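PDB 5T99: glycoside Hydrolase from Bacteroides uniformis, which probably hydrolyses beta-galactosidic linkages during agarose breakdown, as a family 2 glycoside hydrolase able to bind the sugar mimic galacto-isofagomine. Local coordinates for residues 418-432 with 455-467. Residues are numbered along the deposited sequence; the frame is centred on the assembly and turned at random.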
loop_
_atom_site.group_PDB
_atom_site.type_symbol
_atom_site.label_atom_id
_atom_site.label_comp_id
_atom_site.label_asym_id
_atom_site.label_seq_id
_atom_site.Cartn_x
_atom_site.Cartn_y
_atom_site.Cartn_z
ATOM N N ILE A 418 -0.918 -19.025 -8.291
ATOM C CA ILE A 418 -0.595 -19.321 -9.687
ATOM C C ILE A 418 -1.107 -20.694 -10.136
ATOM O O ILE A 418 -1.122 -21.641 -9.354
ATOM C CB ILE A 418 0.914 -19.143 -9.999
ATOM C CG1 ILE A 418 1.811 -20.230 -9.350
ATOM C CG2 ILE A 418 1.345 -17.713 -9.698
ATOM C CD1 ILE A 418 1.953 -20.266 -7.840
ATOM N N LEU A 419 -1.541 -20.788 -11.392
ATOM C CA LEU A 419 -2.158 -22.027 -11.912
ATOM C C LEU A 419 -1.186 -23.225 -11.987
ATOM O O LEU A 419 -1.617 -24.388 -11.939
ATOM C CB LEU A 419 -2.823 -21.775 -13.272
ATOM C CG LEU A 419 -4.267 -21.246 -13.213
ATOM C CD1 LEU A 419 -4.469 -20.165 -12.155
ATOM C CD2 LEU A 419 -4.700 -20.745 -14.584
ATOM N N GLU A 420 0.115 -22.926 -12.047
ATOM C CA GLU A 420 1.174 -23.938 -12.032
ATOM C C GLU A 420 1.163 -24.819 -10.769
ATOM O O GLU A 420 1.749 -25.899 -10.779
ATOM C CB GLU A 420 2.564 -23.288 -12.228
ATOM C CG GLU A 420 2.847 -22.761 -13.643
ATOM C CD GLU A 420 2.213 -21.402 -13.981
ATOM O OE1 GLU A 420 1.437 -20.830 -13.165
ATOM O OE2 GLU A 420 2.485 -20.888 -15.091
ATOM N N GLN A 421 0.487 -24.388 -9.702
ATOM C CA GLN A 421 0.220 -25.257 -8.550
ATOM C C GLN A 421 -0.363 -26.633 -8.933
ATOM O O GLN A 421 -0.032 -27.647 -8.302
ATOM C CB GLN A 421 -0.762 -24.590 -7.584
ATOM C CG GLN A 421 -0.230 -23.404 -6.807
ATOM C CD GLN A 421 -1.354 -22.698 -6.096
ATOM O OE1 GLN A 421 -1.591 -22.923 -4.908
ATOM N NE2 GLN A 421 -2.098 -21.890 -6.833
ATOM N N SER A 422 -1.240 -26.659 -9.940
ATOM C CA SER A 422 -1.830 -27.921 -10.407
ATOM C C SER A 422 -1.114 -28.638 -11.590
ATOM O O SER A 422 -1.532 -29.729 -11.936
ATOM C CB SER A 422 -3.341 -27.752 -10.687
ATOM O OG SER A 422 -3.571 -26.908 -11.799
ATOM N N ASP A 423 -0.079 -28.035 -12.202
ATOM C CA ASP A 423 0.813 -28.761 -13.152
ATOM C C ASP A 423 1.699 -29.686 -12.325
ATOM O O ASP A 423 2.748 -29.282 -11.810
ATOM C CB ASP A 423 1.669 -27.813 -14.029
ATOM C CG ASP A 423 2.536 -28.560 -15.109
ATOM O OD1 ASP A 423 2.657 -29.812 -15.114
ATOM O OD2 ASP A 423 3.115 -27.867 -15.980
ATOM N N LYS A 424 1.258 -30.931 -12.203
ATOM C CA LYS A 424 1.914 -31.909 -11.336
ATOM C C LYS A 424 3.387 -32.192 -11.685
ATOM O O LYS A 424 4.241 -32.200 -10.797
ATOM C CB LYS A 424 1.091 -33.203 -11.311
ATOM C CG LYS A 424 1.538 -34.208 -10.271
ATOM C CD LYS A 424 0.555 -35.369 -10.166
ATOM C CE LYS A 424 1.211 -36.593 -9.523
ATOM N NZ LYS A 424 0.214 -37.573 -8.998
ATOM N N LYS A 425 3.670 -32.391 -12.972
ATOM C CA LYS A 425 5.011 -32.779 -13.433
ATOM C C LYS A 425 6.026 -31.641 -13.390
ATOM O O LYS A 425 7.156 -31.856 -12.956
ATOM C CB LYS A 425 4.972 -33.385 -14.861
ATOM C CG LYS A 425 4.949 -34.917 -14.895
ATOM C CD LYS A 425 3.922 -35.503 -15.865
ATOM C CE LYS A 425 4.258 -35.242 -17.332
ATOM N NZ LYS A 425 3.225 -35.827 -18.241
ATOM N N LYS A 426 5.622 -30.456 -13.855
ATOM C CA LYS A 426 6.562 -29.366 -14.158
ATOM C C LYS A 426 6.327 -28.013 -13.487
ATOM O O LYS A 426 7.202 -27.160 -13.561
ATOM C CB LYS A 426 6.656 -29.176 -15.681
ATOM C CG LYS A 426 7.327 -30.337 -16.411
ATOM C CD LYS A 426 8.816 -30.455 -16.079
ATOM C CE LYS A 426 9.514 -31.468 -16.975
ATOM N NZ LYS A 426 10.989 -31.454 -16.777
ATOM N N GLY A 427 5.193 -27.815 -12.820
ATOM C CA GLY A 427 4.875 -26.532 -12.175
ATOM C C GLY A 427 5.965 -26.063 -11.211
ATOM O O GLY A 427 6.334 -24.888 -11.226
ATOM N N PHE A 428 6.516 -26.992 -10.419
ATOM C CA PHE A 428 7.631 -26.680 -9.510
ATOM C C PHE A 428 8.838 -26.000 -10.188
ATOM O O PHE A 428 9.551 -25.228 -9.544
ATOM C CB PHE A 428 8.085 -27.929 -8.703
ATOM C CG PHE A 428 9.064 -28.818 -9.431
ATOM C CD1 PHE A 428 10.429 -28.740 -9.159
ATOM C CD2 PHE A 428 8.640 -29.704 -10.417
ATOM C CE1 PHE A 428 11.342 -29.541 -9.829
ATOM C CE2 PHE A 428 9.552 -30.502 -11.099
ATOM C CZ PHE A 428 10.902 -30.425 -10.799
ATOM N N THR A 429 9.065 -26.272 -11.472
ATOM C CA THR A 429 10.232 -25.718 -12.186
ATOM C C THR A 429 10.162 -24.205 -12.376
ATOM O O THR A 429 11.191 -23.522 -12.330
ATOM C CB THR A 429 10.458 -26.399 -13.555
ATOM O OG1 THR A 429 9.396 -26.062 -14.455
ATOM C CG2 THR A 429 10.547 -27.931 -13.388
ATOM N N VAL A 430 8.953 -23.687 -12.563
ATOM C CA VAL A 430 8.753 -22.251 -12.719
ATOM C C VAL A 430 8.965 -21.592 -11.352
ATOM O O VAL A 430 9.619 -20.553 -11.263
ATOM C CB VAL A 430 7.368 -21.911 -13.333
ATOM C CG1 VAL A 430 7.242 -20.414 -13.588
ATOM C CG2 VAL A 430 7.144 -22.661 -14.642
ATOM N N ALA A 431 8.460 -22.214 -10.285
ATOM C CA ALA A 431 8.726 -21.732 -8.933
ATOM C C ALA A 431 10.231 -21.700 -8.598
ATOM O O ALA A 431 10.733 -20.708 -8.056
ATOM C CB ALA A 431 7.989 -22.579 -7.915
ATOM N N LYS A 432 10.939 -22.791 -8.895
ATOM C CA LYS A 432 12.394 -22.835 -8.678
ATOM C C LYS A 432 13.119 -21.702 -9.440
ATOM O O LYS A 432 13.954 -20.995 -8.879
ATOM C CB LYS A 432 12.960 -24.195 -9.090
ATOM C CG LYS A 432 14.410 -24.418 -8.684
ATOM C CD LYS A 432 14.935 -25.732 -9.226
ATOM C CE LYS A 432 16.375 -25.971 -8.820
ATOM N NZ LYS A 432 17.300 -24.957 -9.414
ATOM N N PRO A 455 -4.055 -30.242 -1.486
ATOM C CA PRO A 455 -2.612 -30.234 -1.160
ATOM C C PRO A 455 -1.641 -30.009 -2.348
ATOM O O PRO A 455 -0.431 -30.074 -2.144
ATOM C CB PRO A 455 -2.406 -31.639 -0.563
ATOM C CG PRO A 455 -3.382 -32.491 -1.323
ATOM C CD PRO A 455 -4.598 -31.615 -1.535
ATOM N N ALA A 456 -2.157 -29.721 -3.545
ATOM C CA ALA A 456 -1.368 -29.753 -4.800
ATOM C C ALA A 456 0.089 -29.257 -4.720
ATOM O O ALA A 456 0.995 -30.065 -4.820
ATOM C CB ALA A 456 -2.118 -29.056 -5.936
ATOM N N PRO A 457 0.317 -27.945 -4.499
ATOM C CA PRO A 457 1.705 -27.445 -4.519
ATOM C C PRO A 457 2.622 -28.037 -3.424
ATOM O O PRO A 457 3.844 -28.072 -3.621
ATOM C CB PRO A 457 1.537 -25.938 -4.340
ATOM C CG PRO A 457 0.285 -25.800 -3.556
ATOM C CD PRO A 457 -0.617 -26.932 -3.976
ATOM N N PHE A 458 2.033 -28.513 -2.318
ATOM C CA PHE A 458 2.764 -29.255 -1.286
ATOM C C PHE A 458 3.165 -30.672 -1.725
ATOM O O PHE A 458 4.279 -31.142 -1.405
ATOM C CB PHE A 458 1.969 -29.290 0.012
ATOM C CG PHE A 458 1.803 -27.940 0.628
ATOM C CD1 PHE A 458 2.795 -27.418 1.444
ATOM C CD2 PHE A 458 0.694 -27.161 0.349
ATOM C CE1 PHE A 458 2.666 -26.165 1.995
ATOM C CE2 PHE A 458 0.574 -25.892 0.889
ATOM C CZ PHE A 458 1.557 -25.397 1.718
ATOM N N ASP A 459 2.253 -31.342 -2.442
ATOM C CA ASP A 459 2.484 -32.700 -2.976
ATOM C C ASP A 459 3.239 -32.708 -4.314
ATOM O O ASP A 459 3.865 -33.710 -4.662
ATOM C CB ASP A 459 1.150 -33.444 -3.167
ATOM C CG ASP A 459 0.440 -33.757 -1.851
ATOM O OD1 ASP A 459 1.032 -33.596 -0.760
ATOM O OD2 ASP A 459 -0.737 -34.180 -1.922
ATOM N N ASN A 460 3.160 -31.594 -5.052
ATOM C CA ASN A 460 3.811 -31.454 -6.345
ATOM C C ASN A 460 5.202 -30.790 -6.278
ATOM O O ASN A 460 5.677 -30.250 -7.282
ATOM C CB ASN A 460 2.917 -30.639 -7.284
ATOM C CG ASN A 460 1.551 -31.266 -7.509
ATOM O OD1 ASN A 460 1.305 -32.400 -7.131
ATOM N ND2 ASN A 460 0.651 -30.506 -8.121
ATOM N N ASN A 461 5.843 -30.800 -5.105
ATOM C CA ASN A 461 7.224 -30.302 -4.964
ATOM C C ASN A 461 7.383 -28.800 -5.282
ATOM O O ASN A 461 8.474 -28.374 -5.599
ATOM C CB ASN A 461 8.165 -31.164 -5.838
ATOM C CG ASN A 461 9.628 -31.060 -5.450
ATOM O OD1 ASN A 461 10.000 -30.973 -4.270
ATOM N ND2 ASN A 461 10.478 -31.092 -6.461
ATOM N N MET A 462 6.304 -28.004 -5.184
ATOM C CA MET A 462 6.357 -26.554 -5.459
ATOM C C MET A 462 6.670 -25.742 -4.205
ATOM O O MET A 462 7.580 -24.922 -4.207
ATOM C CB MET A 462 5.056 -26.035 -6.080
ATOM C CG MET A 462 5.081 -24.537 -6.379
ATOM S SD MET A 462 3.627 -23.887 -7.237
ATOM C CE MET A 462 4.008 -24.300 -8.935
ATOM N N ALA A 463 5.891 -25.964 -3.147
ATOM C CA ALA A 463 6.086 -25.309 -1.837
ATOM C C ALA A 463 7.529 -25.408 -1.297
ATOM O O ALA A 463 8.003 -24.513 -0.596
ATOM C CB ALA A 463 5.108 -25.885 -0.827
ATOM N N GLN A 464 8.225 -26.478 -1.671
ATOM C CA GLN A 464 9.593 -26.711 -1.244
ATOM C C GLN A 464 10.637 -25.867 -1.998
ATOM O O GLN A 464 11.791 -25.832 -1.594
ATOM C CB GLN A 464 9.931 -28.203 -1.395
ATOM C CG GLN A 464 9.149 -29.150 -0.476
ATOM C CD GLN A 464 7.715 -29.447 -0.922
ATOM O OE1 GLN A 464 7.291 -29.090 -2.024
ATOM N NE2 GLN A 464 6.954 -30.091 -0.043
ATOM N N GLN A 465 10.244 -25.203 -3.081
ATOM C CA GLN A 465 11.172 -24.427 -3.906
ATOM C C GLN A 465 11.381 -23.004 -3.419
ATOM O O GLN A 465 12.278 -22.333 -3.887
ATOM C CB GLN A 465 10.668 -24.363 -5.346
ATOM C CG GLN A 465 10.446 -25.707 -6.002
ATOM C CD GLN A 465 11.685 -26.584 -6.011
ATOM O OE1 GLN A 465 12.807 -26.115 -6.200
ATOM N NE2 GLN A 465 11.479 -27.866 -5.793
ATOM N N VAL A 466 10.528 -22.528 -2.521
ATOM C CA VAL A 466 10.706 -21.228 -1.879
ATOM C C VAL A 466 11.120 -21.493 -0.450
ATOM O O VAL A 466 10.987 -22.625 0.048
ATOM C CB VAL A 466 9.440 -20.326 -1.932
ATOM C CG1 VAL A 466 9.221 -19.826 -3.345
ATOM C CG2 VAL A 466 8.188 -21.039 -1.429
ATOM N N ASP A 467 11.640 -20.457 0.195
ATOM C CA ASP A 467 12.120 -20.565 1.568
ATOM C C ASP A 467 10.978 -20.722 2.592
ATOM O O ASP A 467 11.117 -21.457 3.578
ATOM C CB ASP A 467 12.988 -19.341 1.928
ATOM C CG ASP A 467 14.278 -19.266 1.124
ATOM O OD1 ASP A 467 15.021 -20.269 1.070
ATOM O OD2 ASP A 467 14.562 -18.188 0.560
HETATM O O HOH W 1 5.266 -29.507 -9.820
#
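The Phe428 ring is held between Asn461 ND2, over one face, and Thr429 CG2, offset toward the rim of the other, while Lys425 O and a water lie in plane at its edge. The Asn461 amide is inclined by 41° to the ring, its ND2 3.6 Å from Phe428 CD1. This packing joins two successive beta-alpha connections of the TIM barrel domain: 418-432 leads from strand 409-416 into helix 427-441, while 455-467 links strands 447-451 and 468-472. The edge water accepts from Phe428 N (2.9 Å) and reaches Asn460 O. The Gln465 chain, oblique to the ring, folds back at chi2 (-57°), which directs NE2 to Asn461 O (3.1 Å) and lays OE1 along the methylenes of Lys432, whose NZ forms a salt bridge with Asp436. A leucine in place of Gln465 would probably leave Asn461 O without this donor and the turn around it less firmly fixed. Asn460 ND2 donates to Gln421 O (2.9 Å) on a bent path, tying the two connections. Met462, extended to SD and bent at chi3, packs its CG against Ala431 CB and crosses Gln421 at about a right angle; its CE ends 3.3 Å from Glu420 O and Gly427 O.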